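Local atomic coordinates of thermotoga maritima TmcAL (Thermotoga maritima, PDB entry 5Y0T), a protein that belongs to the HIGH nucleotidyl transferase family of the HUP clan and holds adenosine-5'-rp-alpha-thio-triphosphate in a pocket of its nucleotide-binding fold. Residues S208-T211 and A212-L216; K220-E223 and E224-D227; D227-P230 and E231-E235; I236-R239 and E240-E243. One frame throughout, in Å; residues are numbered along the deposited sequence.

Contact 1 (S208-T211 and A212-L216). With TAT (adenosine-5'-rp-alpha-thio-triphosphate), chain E.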
loop_
_atom_site.group_PDB
_atom_site.type_symbol
_atom_site.label_atom_id
_atom_site.label_comp_id
_atom_site.label_asym_id
_atom_site.label_seq_id
_atom_site.Cartn_x
_atom_site.Cartn_y
_atom_site.Cartn_z
ATOM N N SER A 208 -9.563 -34.236 -5.997
ATOM C CA SER A 208 -8.402 -33.438 -6.308
ATOM C C SER A 208 -8.310 -32.459 -5.169
ATOM O O SER A 208 -9.337 -32.116 -4.580
ATOM C CB SER A 208 -8.536 -32.740 -7.662
ATOM O OG SER A 208 -8.460 -33.685 -8.722
ATOM N N SER A 209 -7.089 -32.060 -4.831
ATOM C CA SER A 209 -6.866 -31.086 -3.778
ATOM C C SER A 209 -7.434 -29.728 -4.180
ATOM O O SER A 209 -7.531 -29.413 -5.373
ATOM C CB SER A 209 -5.369 -30.953 -3.490
ATOM O OG SER A 209 -4.734 -30.272 -4.563
ATOM N N ALA A 210 -7.768 -28.915 -3.187
ATOM C CA ALA A 210 -8.235 -27.560 -3.435
ATOM C C ALA A 210 -7.239 -26.779 -4.301
ATOM O O ALA A 210 -7.637 -25.999 -5.168
ATOM C CB ALA A 210 -8.486 -26.829 -2.088
ATOM N N THR A 211 -5.943 -27.009 -4.094
ATOM C CA THR A 211 -4.933 -26.273 -4.866
ATOM C C THR A 211 -4.905 -26.756 -6.321
ATOM O O THR A 211 -4.812 -25.952 -7.247
ATOM C CB THR A 211 -3.522 -26.397 -4.235
ATOM O OG1 THR A 211 -3.530 -25.805 -2.925
ATOM C CG2 THR A 211 -2.483 -25.689 -5.086
ATOM N N ALA A 212 -5.017 -28.061 -6.535
ATOM C CA ALA A 212 -5.093 -28.564 -7.906
ATOM C C ALA A 212 -6.315 -27.972 -8.625
ATOM O O ALA A 212 -6.238 -27.587 -9.789
ATOM C CB ALA A 212 -5.145 -30.094 -7.924
ATOM N N ILE A 213 -7.436 -27.882 -7.918
ATOM C CA ILE A 213 -8.671 -27.409 -8.540
ATOM C C ILE A 213 -8.570 -25.935 -8.908
ATOM O O ILE A 213 -9.034 -25.515 -9.974
ATOM C CB ILE A 213 -9.884 -27.657 -7.622
ATOM C CG1 ILE A 213 -10.086 -29.167 -7.454
ATOM C CG2 ILE A 213 -11.157 -27.026 -8.202
ATOM C CD1 ILE A 213 -11.014 -29.499 -6.305
ATOM N N ARG A 214 -7.942 -25.151 -8.042
ATOM C CA ARG A 214 -7.712 -23.752 -8.367
ATOM C C ARG A 214 -6.819 -23.644 -9.605
ATOM O O ARG A 214 -6.998 -22.751 -10.427
ATOM C CB ARG A 214 -7.098 -23.010 -7.175
ATOM C CG ARG A 214 -8.074 -22.840 -6.006
ATOM C CD ARG A 214 -7.596 -21.777 -5.000
ATOM N NE ARG A 214 -6.244 -22.050 -4.507
ATOM C CZ ARG A 214 -5.952 -22.887 -3.512
ATOM N NH1 ARG A 214 -6.909 -23.559 -2.896
ATOM N NH2 ARG A 214 -4.690 -23.057 -3.139
ATOM N N ASN A 215 -5.870 -24.562 -9.762
ATOM C CA ASN A 215 -5.026 -24.534 -10.953
ATOM C C ASN A 215 -5.796 -24.948 -12.200
ATOM O O ASN A 215 -5.521 -24.457 -13.301
ATOM C CB ASN A 215 -3.790 -25.430 -10.777
ATOM C CG ASN A 215 -2.741 -24.789 -9.894
ATOM O OD1 ASN A 215 -2.772 -23.580 -9.665
ATOM N ND2 ASN A 215 -1.804 -25.588 -9.400
ATOM N N LEU A 216 -6.758 -25.853 -12.031
ATOM C CA LEU A 216 -7.644 -26.210 -13.134
ATOM C C LEU A 216 -8.449 -24.991 -13.586
ATOM O O LEU A 216 -8.635 -24.782 -14.784
ATOM C CB LEU A 216 -8.585 -27.351 -12.738
ATOM C CG LEU A 216 -7.979 -28.747 -12.577
ATOM C CD1 LEU A 216 -9.013 -29.700 -12.013
ATOM C CD2 LEU A 216 -7.425 -29.281 -13.905
HETATM N N1 TAT E . -10.829 -36.695 2.373
HETATM C C2 TAT E . -11.262 -36.543 3.639
HETATM N N3 TAT E . -11.309 -35.357 4.270
HETATM C C4 TAT E . -10.913 -34.225 3.640
HETATM C C5 TAT E . -10.448 -34.304 2.252
HETATM C C6 TAT E . -10.418 -35.648 1.630
HETATM N N6 TAT E . -9.997 -35.817 0.353
HETATM N N7 TAT E . -10.133 -33.047 1.875
HETATM C C8 TAT E . -10.386 -32.223 2.926
HETATM N N9 TAT E . -10.851 -32.933 3.973
HETATM P PA TAT E . -10.198 -27.531 4.452
HETATM P PB TAT E . -7.847 -28.783 3.209
HETATM P PG TAT E . -6.950 -29.536 0.567
HETATM C "C1'" TAT E . -11.220 -32.388 5.299
HETATM O O1A TAT E . -7.759 -30.110 -0.584
HETATM O O1B TAT E . -6.618 -27.931 3.308
HETATM S S1G TAT E . -9.312 -26.984 6.096
HETATM C "C2'" TAT E . -10.020 -31.674 5.920
HETATM O "O2'" TAT E . -9.091 -32.593 6.496
HETATM O O2A TAT E . -11.232 -26.592 3.854
HETATM O O2B TAT E . -7.966 -30.004 4.085
HETATM O O2G TAT E . -6.310 -28.204 0.225
HETATM C "C3'" TAT E . -10.690 -30.773 6.932
HETATM O "O3'" TAT E . -10.945 -31.476 8.163
HETATM O O3A TAT E . -9.149 -27.833 3.261
HETATM O O3B TAT E . -8.088 -29.212 1.665
HETATM O O3G TAT E . -6.011 -30.490 1.264
HETATM C "C4'" TAT E . -12.018 -30.436 6.261
HETATM O "O4'" TAT E . -12.225 -31.384 5.207
HETATM C "C5'" TAT E . -12.011 -29.029 5.655
HETATM O "O5'" TAT E . -10.917 -28.940 4.741
#
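Ser-209 and Ala-212 meet in an N-cap, the start of helix 210-218: the serine OG accepts from Ala-212 N at 3.0 Å. With chi1 at 72°, OG stands between the serine's own N and carbonyl carbon and can lean over the first turn, where it also lies against the Ala-212 methyl. Ile-213 N bonds back to Ser-209 O. Just past the cap, Ala-210 N points outward and donates to O1A of adenosine-5'-rp-alpha-thio-triphosphate (2.9 Å, 170° at the hydrogen), an oxygen of its terminal phosphate; the positive end of the helix dipole probably adds to the attraction.

Arg-214 runs back along this turn. Its CB and CG rest on Ala-210 O, CG at 3.3 Å; a bend at chi3 (-55°) then folds the guanidinium over Thr-211, whose CA lies 3.5 Å above one face, toward its rim. NH2 comes to 3.0 Å from Thr-211 OG1 and forms a salt bridge with Glu-46, while NH1 bonds to Asn-11 O, so both terminal nitrogens are held.

The helix thus points its N-terminus at adenosine-5'-rp-alpha-thio-triphosphate, and its Ile-213 side reaches His-14 and Ser-228 at the end of helix 222-228.

Contact 2 (K220-E223 and E224-D227)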
loop_
_atom_site.group_PDB
_atom_site.type_symbol
_atom_site.label_atom_id
_atom_site.label_comp_id
_atom_site.label_asym_id
_atom_site.label_seq_id
_atom_site.Cartn_x
_atom_site.Cartn_y
_atom_site.Cartn_z
ATOM N N LYS A 220 -8.514 -22.905 -17.180
ATOM C CA LYS A 220 -9.857 -22.930 -17.738
ATOM C C LYS A 220 -10.293 -24.335 -18.136
ATOM O O LYS A 220 -10.939 -24.519 -19.169
ATOM C CB LYS A 220 -9.942 -21.982 -18.939
ATOM C CG LYS A 220 -9.903 -20.517 -18.529
ATOM C CD LYS A 220 -9.066 -19.683 -19.478
ATOM C CE LYS A 220 -9.024 -18.225 -19.020
ATOM N NZ LYS A 220 -10.377 -17.602 -19.048
ATOM N N ARG A 221 -9.966 -25.329 -17.312
ATOM C CA ARG A 221 -10.472 -26.651 -17.610
ATOM C C ARG A 221 -11.695 -26.846 -16.735
ATOM O O ARG A 221 -11.640 -27.485 -15.684
ATOM C CB ARG A 221 -9.397 -27.702 -17.315
ATOM C CG ARG A 221 -8.114 -27.539 -18.145
ATOM C CD ARG A 221 -6.884 -28.134 -17.452
ATOM N NE ARG A 221 -6.901 -29.598 -17.365
ATOM C CZ ARG A 221 -5.921 -30.332 -16.835
ATOM N NH1 ARG A 221 -4.831 -29.755 -16.334
ATOM N NH2 ARG A 221 -6.023 -31.653 -16.802
ATOM N N TRP A 222 -12.835 -26.439 -17.272
ATOM C CA TRP A 222 -14.011 -26.229 -16.444
ATOM C C TRP A 222 -14.761 -27.531 -16.215
ATOM O O TRP A 222 -15.411 -27.713 -15.190
ATOM C CB TRP A 222 -14.916 -25.162 -17.069
ATOM C CG TRP A 222 -14.283 -23.793 -17.016
ATOM C CD1 TRP A 222 -13.897 -23.022 -18.076
ATOM C CD2 TRP A 222 -13.932 -23.055 -15.837
ATOM N NE1 TRP A 222 -13.346 -21.841 -17.630
ATOM C CE2 TRP A 222 -13.353 -21.839 -16.259
ATOM C CE3 TRP A 222 -14.057 -23.303 -14.466
ATOM C CZ2 TRP A 222 -12.897 -20.871 -15.359
ATOM C CZ3 TRP A 222 -13.608 -22.341 -13.575
ATOM C CH2 TRP A 222 -13.034 -21.138 -14.027
ATOM N N GLU A 223 -14.657 -28.431 -17.180
ATOM C CA GLU A 223 -15.274 -29.742 -17.069
ATOM C C GLU A 223 -14.628 -30.553 -15.957
ATOM O O GLU A 223 -15.310 -31.255 -15.201
ATOM C CB GLU A 223 -15.172 -30.489 -18.402
ATOM C CG GLU A 223 -16.261 -30.124 -19.396
ATOM C CD GLU A 223 -17.642 -30.567 -18.933
ATOM O OE1 GLU A 223 -18.018 -31.729 -19.206
ATOM O OE2 GLU A 223 -18.349 -29.754 -18.295
ATOM N N GLU A 224 -13.307 -30.457 -15.862
ATOM C CA GLU A 224 -12.575 -31.143 -14.808
ATOM C C GLU A 224 -12.865 -30.499 -13.461
ATOM O O GLU A 224 -12.926 -31.183 -12.436
ATOM C CB GLU A 224 -11.081 -31.136 -15.114
ATOM C CG GLU A 224 -10.754 -32.032 -16.291
ATOM C CD GLU A 224 -9.438 -31.693 -16.936
ATOM O OE1 GLU A 224 -8.419 -32.301 -16.553
ATOM O OE2 GLU A 224 -9.428 -30.821 -17.828
ATOM N N VAL A 225 -13.067 -29.185 -13.463
ATOM C CA VAL A 225 -13.464 -28.485 -12.247
ATOM C C VAL A 225 -14.828 -28.999 -11.791
ATOM O O VAL A 225 -15.019 -29.335 -10.619
ATOM C CB VAL A 225 -13.522 -26.954 -12.436
ATOM C CG1 VAL A 225 -14.115 -26.274 -11.185
ATOM C CG2 VAL A 225 -12.134 -26.391 -12.713
ATOM N N ARG A 226 -15.766 -29.078 -12.728
ATOM C CA ARG A 226 -17.094 -29.593 -12.427
ATOM C C ARG A 226 -17.020 -31.018 -11.872
ATOM O O ARG A 226 -17.728 -31.349 -10.922
ATOM C CB ARG A 226 -17.990 -29.555 -13.671
ATOM C CG ARG A 226 -19.413 -30.056 -13.407
ATOM C CD ARG A 226 -20.449 -29.402 -14.325
ATOM N NE ARG A 226 -20.204 -29.669 -15.738
ATOM C CZ ARG A 226 -20.833 -30.601 -16.446
ATOM N NH1 ARG A 226 -21.757 -31.364 -15.874
ATOM N NH2 ARG A 226 -20.545 -30.774 -17.729
ATOM N N ASP A 227 -16.157 -31.853 -12.453
ATOM C CA ASP A 227 -15.976 -33.226 -11.960
ATOM C C ASP A 227 -15.424 -33.312 -10.530
ATOM O O ASP A 227 -15.541 -34.352 -9.875
ATOM C CB ASP A 227 -15.047 -34.013 -12.881
ATOM C CG ASP A 227 -15.641 -34.246 -14.246
ATOM O OD1 ASP A 227 -16.885 -34.189 -14.375
ATOM O OD2 ASP A 227 -14.857 -34.490 -15.187
#
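Arg-221 O accepts from Val-225 N at 3.1 Å, the first bond of helix 222-228, and Arg-221 holds the N-cap position. Lys-220 just before it has positive phi and closes the preceding helix, so the chain makes a short turn from the Schellman end of one helix to the N-cap of the next. The following turns continue regularly, Arg-226 N to Trp-222 O and Asp-227 N to Glu-223 O.

Two salt bridges, each spanning three residues, lie along the surface. Arg-221 crosses Glu-224 at a slant, the planes of their charged groups 54° apart. NE gives a fairly straight bond to Glu-224 OE2 (2.8 Å), on the syn side but well out of the carboxylate plane; NH2 lies close to OE1, at a length too short to be taken literally, and NH1 pairs with Glu-219. Glu-223 and Arg-226 instead run side by side. The glutamate bends at chi2 (-67°), and Arg-226 NH2 reaches its OE2, modelled doubtfully short, with a weak bond from NE to the same oxygen.

On the inward side Trp-222 and Val-225 point the same way and pack against helix 231-242 through Met-238, Ile-241 and Leu-237. Trp-222 CE3 lies 4.0 Å from Val-225 CG2, a methyl that also sits 3.2 Å from Arg-221 O.

Contact 3 (D227-P230 and E231-E235)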
loop_
_atom_site.group_PDB
_atom_site.type_symbol
_atom_site.label_atom_id
_atom_site.label_comp_id
_atom_site.label_asym_id
_atom_site.label_seq_id
_atom_site.Cartn_x
_atom_site.Cartn_y
_atom_site.Cartn_z
ATOM N N ASP A 227 -16.157 -31.853 -12.453
ATOM C CA ASP A 227 -15.976 -33.226 -11.960
ATOM C C ASP A 227 -15.424 -33.312 -10.530
ATOM O O ASP A 227 -15.541 -34.352 -9.875
ATOM C CB ASP A 227 -15.047 -34.013 -12.881
ATOM C CG ASP A 227 -15.641 -34.246 -14.246
ATOM O OD1 ASP A 227 -16.885 -34.189 -14.375
ATOM O OD2 ASP A 227 -14.857 -34.490 -15.187
ATOM N N SER A 228 -14.803 -32.232 -10.067
ATOM C CA SER A 228 -14.172 -32.193 -8.745
ATOM C C SER A 228 -15.038 -31.628 -7.625
ATOM O O SER A 228 -14.656 -31.691 -6.450
ATOM C CB SER A 228 -12.885 -31.364 -8.822
ATOM O OG SER A 228 -12.026 -31.860 -9.833
ATOM N N LEU A 229 -16.178 -31.037 -7.980
ATOM C CA LEU A 229 -16.984 -30.303 -6.998
ATOM C C LEU A 229 -18.400 -30.846 -6.935
ATOM O O LEU A 229 -18.923 -31.345 -7.929
ATOM C CB LEU A 229 -17.058 -28.804 -7.328
ATOM C CG LEU A 229 -15.806 -27.979 -7.620
ATOM C CD1 LEU A 229 -16.211 -26.511 -7.835
ATOM C CD2 LEU A 229 -14.768 -28.100 -6.517
ATOM N N PRO A 230 -19.026 -30.751 -5.763
ATOM C CA PRO A 230 -20.466 -31.017 -5.700
ATOM C C PRO A 230 -21.218 -30.007 -6.581
ATOM O O PRO A 230 -20.739 -28.885 -6.780
ATOM C CB PRO A 230 -20.806 -30.823 -4.220
ATOM C CG PRO A 230 -19.510 -30.973 -3.493
ATOM C CD PRO A 230 -18.453 -30.442 -4.440
ATOM N N GLU A 231 -22.380 -30.396 -7.085
ATOM C CA GLU A 231 -23.154 -29.547 -7.991
ATOM C C GLU A 231 -23.436 -28.150 -7.430
ATOM O O GLU A 231 -23.232 -27.142 -8.117
ATOM C CB GLU A 231 -24.472 -30.240 -8.340
ATOM C CG GLU A 231 -25.246 -29.549 -9.447
ATOM C CD GLU A 231 -26.483 -30.328 -9.859
ATOM O OE1 GLU A 231 -26.812 -31.331 -9.184
ATOM O OE2 GLU A 231 -27.118 -29.937 -10.861
ATOM N N ASP A 232 -23.883 -28.065 -6.181
ATOM C CA ASP A 232 -24.194 -26.743 -5.632
ATOM C C ASP A 232 -22.949 -25.881 -5.489
ATOM O O ASP A 232 -23.025 -24.644 -5.561
ATOM C CB ASP A 232 -24.892 -26.845 -4.278
ATOM C CG ASP A 232 -26.336 -27.303 -4.390
ATOM O OD1 ASP A 232 -26.926 -27.210 -5.487
ATOM O OD2 ASP A 232 -26.884 -27.755 -3.368
ATOM N N SER A 233 -21.801 -26.518 -5.272
ATOM C CA SER A 233 -20.561 -25.766 -5.139
ATOM C C SER A 233 -20.169 -25.195 -6.495
ATOM O O SER A 233 -19.837 -24.022 -6.614
ATOM C CB SER A 233 -19.442 -26.656 -4.583
ATOM O OG SER A 233 -18.217 -25.955 -4.560
ATOM N N PHE A 234 -20.223 -26.039 -7.523
ATOM C CA PHE A 234 -19.915 -25.599 -8.879
ATOM C C PHE A 234 -20.879 -24.501 -9.333
ATOM O O PHE A 234 -20.479 -23.542 -9.992
ATOM C CB PHE A 234 -19.974 -26.780 -9.857
ATOM C CG PHE A 234 -19.517 -26.425 -11.249
ATOM C CD1 PHE A 234 -18.175 -26.170 -11.505
ATOM C CD2 PHE A 234 -20.425 -26.315 -12.291
ATOM C CE1 PHE A 234 -17.744 -25.834 -12.781
ATOM C CE2 PHE A 234 -19.999 -25.968 -13.571
ATOM C CZ PHE A 234 -18.658 -25.732 -13.814
ATOM N N GLU A 235 -22.157 -24.660 -8.987
ATOM C CA GLU A 235 -23.186 -23.700 -9.382
ATOM C C GLU A 235 -22.879 -22.319 -8.807
ATOM O O GLU A 235 -22.947 -21.318 -9.512
ATOM C CB GLU A 235 -24.570 -24.172 -8.922
ATOM C CG GLU A 235 -25.719 -23.577 -9.712
ATOM C CD GLU A 235 -25.698 -24.005 -11.173
ATOM O OE1 GLU A 235 -25.277 -25.151 -11.458
ATOM O OE2 GLU A 235 -26.097 -23.192 -12.034
#
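The ring of Phe-234 receives Leu-229 at its edge, near the ring plane, with the leucine CD1 4.2 Å from the phenylalanine CD1. The same methyl lies 4.0 Å from Phe-234 CA, so it fills the corner between ring and backbone; the leucine also touches Pro-12 and His-14. A chi1 of -174° swings the phenylalanine ring away from the turn toward Val-225 and Arg-226 of helix 222-228.

The puckered ring of Pro-230 brings CD to 3.9 Å from Ser-233 CB, and it also touches Asn-15 and Leu-18 of helix 15-28. Ser-233 OG touches Leu-229 CD1 at 3.9 Å, but its hydrogen bond goes to Phe-13 O, which satisfies this buried hydroxyl and ties the first turn to the loop before helix 15-28.

Pro-230 is at the N-cap position and contributes through its carbonyl, which takes the first bonds of helix 231-242: Phe-234 N gives Pro-230 O a straight bond of 3.0 Å, 170° at the hydrogen, and Ser-233 N a weak one of the same length. Leu-229 and Pro-230, both in extended backbone conformation, form the short link between two roughly antiparallel helices, 222-228 and 231-242, which together make a helical hairpin.

Contact 4 (I236-R239 and E240-E243)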
loop_
_atom_site.group_PDB
_atom_site.type_symbol
_atom_site.label_atom_id
_atom_site.label_comp_id
_atom_site.label_asym_id
_atom_site.label_seq_id
_atom_site.Cartn_x
_atom_site.Cartn_y
_atom_site.Cartn_z
ATOM N N ILE A 236 -22.505 -22.270 -7.534
ATOM C CA ILE A 236 -22.208 -20.993 -6.898
ATOM C C ILE A 236 -20.908 -20.396 -7.465
ATOM O O ILE A 236 -20.791 -19.176 -7.654
ATOM C CB ILE A 236 -22.090 -21.144 -5.365
ATOM C CG1 ILE A 236 -23.430 -21.549 -4.733
ATOM C CG2 ILE A 236 -21.564 -19.857 -4.737
ATOM C CD1 ILE A 236 -24.476 -20.499 -4.747
ATOM N N LEU A 237 -19.928 -21.259 -7.720
ATOM C CA LEU A 237 -18.672 -20.844 -8.346
ATOM C C LEU A 237 -18.944 -20.164 -9.690
ATOM O O LEU A 237 -18.422 -19.082 -9.974
ATOM C CB LEU A 237 -17.743 -22.048 -8.541
ATOM C CG LEU A 237 -16.442 -21.766 -9.293
ATOM C CD1 LEU A 237 -15.547 -20.832 -8.474
ATOM C CD2 LEU A 237 -15.716 -23.056 -9.624
ATOM N N MET A 238 -19.778 -20.796 -10.508
ATOM C CA MET A 238 -20.178 -20.215 -11.793
ATOM C C MET A 238 -20.944 -18.899 -11.622
ATOM O O MET A 238 -20.756 -17.953 -12.404
ATOM C CB MET A 238 -21.028 -21.210 -12.585
ATOM C CG MET A 238 -20.248 -22.410 -13.104
ATOM S SD MET A 238 -18.977 -21.953 -14.301
ATOM C CE MET A 238 -17.477 -22.197 -13.358
ATOM N N ARG A 239 -21.804 -18.845 -10.607
ATOM C CA ARG A 239 -22.551 -17.627 -10.285
ATOM C C ARG A 239 -21.612 -16.454 -10.039
ATOM O O ARG A 239 -21.817 -15.351 -10.562
ATOM C CB ARG A 239 -23.434 -17.834 -9.045
ATOM C CG ARG A 239 -24.267 -16.597 -8.668
ATOM C CD ARG A 239 -24.888 -16.730 -7.283
ATOM N NE ARG A 239 -23.923 -16.440 -6.228
ATOM C CZ ARG A 239 -24.111 -16.713 -4.942
ATOM N NH1 ARG A 239 -25.232 -17.305 -4.548
ATOM N NH2 ARG A 239 -23.173 -16.401 -4.049
ATOM N N GLU A 240 -20.580 -16.687 -9.234
ATOM C CA GLU A 240 -19.653 -15.616 -8.897
ATOM C C GLU A 240 -18.840 -15.207 -10.120
ATOM O O GLU A 240 -18.561 -14.024 -10.328
ATOM C CB GLU A 240 -18.721 -16.037 -7.752
ATOM C CG GLU A 240 -19.448 -16.340 -6.454
ATOM C CD GLU A 240 -20.168 -15.124 -5.916
ATOM O OE1 GLU A 240 -19.462 -14.180 -5.518
ATOM O OE2 GLU A 240 -21.430 -15.104 -5.907
ATOM N N ILE A 241 -18.456 -16.183 -10.931
ATOM C CA ILE A 241 -17.694 -15.883 -12.132
ATOM C C ILE A 241 -18.565 -15.109 -13.139
ATOM O O ILE A 241 -18.106 -14.125 -13.724
ATOM C CB ILE A 241 -17.133 -17.169 -12.764
ATOM C CG1 ILE A 241 -16.108 -17.802 -11.808
ATOM C CG2 ILE A 241 -16.516 -16.891 -14.147
ATOM C CD1 ILE A 241 -15.524 -19.099 -12.311
ATOM N N ASN A 242 -19.821 -15.530 -13.308
ATOM C CA ASN A 242 -20.766 -14.830 -14.189
ATOM C C ASN A 242 -21.009 -13.378 -13.828
ATOM O O ASN A 242 -21.337 -12.573 -14.703
ATOM C CB ASN A 242 -22.119 -15.537 -14.205
ATOM C CG ASN A 242 -22.060 -16.870 -14.883
ATOM O OD1 ASN A 242 -21.127 -17.146 -15.637
ATOM N ND2 ASN A 242 -23.058 -17.714 -14.625
ATOM N N GLU A 243 -20.910 -13.051 -12.538
ATOM C CA GLU A 243 -21.127 -11.675 -12.088
ATOM C C GLU A 243 -19.833 -10.885 -11.905
ATOM O O GLU A 243 -19.872 -9.731 -11.493
ATOM C CB GLU A 243 -21.917 -11.665 -10.782
ATOM C CG GLU A 243 -23.342 -12.187 -10.940
ATOM C CD GLU A 243 -24.165 -12.037 -9.677
ATOM O OE1 GLU A 243 -24.092 -10.973 -9.017
ATOM O OE2 GLU A 243 -24.883 -12.992 -9.336
#
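Arg-239 and its neighbour Glu-240 lie side by side on the last turns of helix 231-242, joined by a side-on salt bridge. NE and NH2 of the arginine both grip the single oxygen Glu-240 OE2, at 2.8 Å from NE and 2.9 Å from NH2. That oxygen lies in the guanidinium plane, 4° out of it, yet the carboxylate is turned steeply, its plane 76° from that of the guanidinium. NE arrives nearly along the C-O axis, whereas NH2 comes from above the carboxylate plane. With chi1 at -62°, the glutamate CG lies anti to the carbonyl carbon and 3.4 Å from Ile-236 O; the bend at chi2 then swings the carboxylate toward the arginine.

On another side of the helix, Leu-237, Met-238 and Ile-241 form an apolar ridge. Ile-241 CD1 touches Met-238 CE at 3.8 Å and Leu-237 CG at 4.1 Å, the side chains pointing the same way; Trp-222 and Val-225 of helix 222-228 are packed against this ridge.

A second shell fixes the charges. NH1 of Arg-239 bridges to Glu-57 of helix 52-61, and Arg-245 just beyond the helix pairs with both Glu-240 OE2 and Glu-243 OE1, so the buried Glu-240 carboxylate faces two arginines, probably keeping it ionised. Ile-236 CG2 lies over one face of the Arg-239 guanidinium, toward its rim and 3.9 Å above its plane, and Glu-243 crosses the stem of the same arginine, its OE2 3.7 Å from Arg-239 CG.

Overall arrangement
The four contacts follow one another along three consecutive helices, 210-218, 222-228 and 231-242, on one side of the chain's centre. Neighbours in sequence are near in space: centres of contacts 1 and 2, and of 2 and 3, are about 10 Å apart, those of 3 and 4 about 12 Å. Contacts 2 and 3 share Asp-227, and contacts 3 and 4 both use helix 231-242. Helix 222-228 is the middle one of the three, touching both other helices, while contacts 1 and 4, about 17 Å between centres, do not touch. Only contact 1 reaches adenosine-5'-rp-alpha-thio-triphosphate directly; the others lie farther from the pocket.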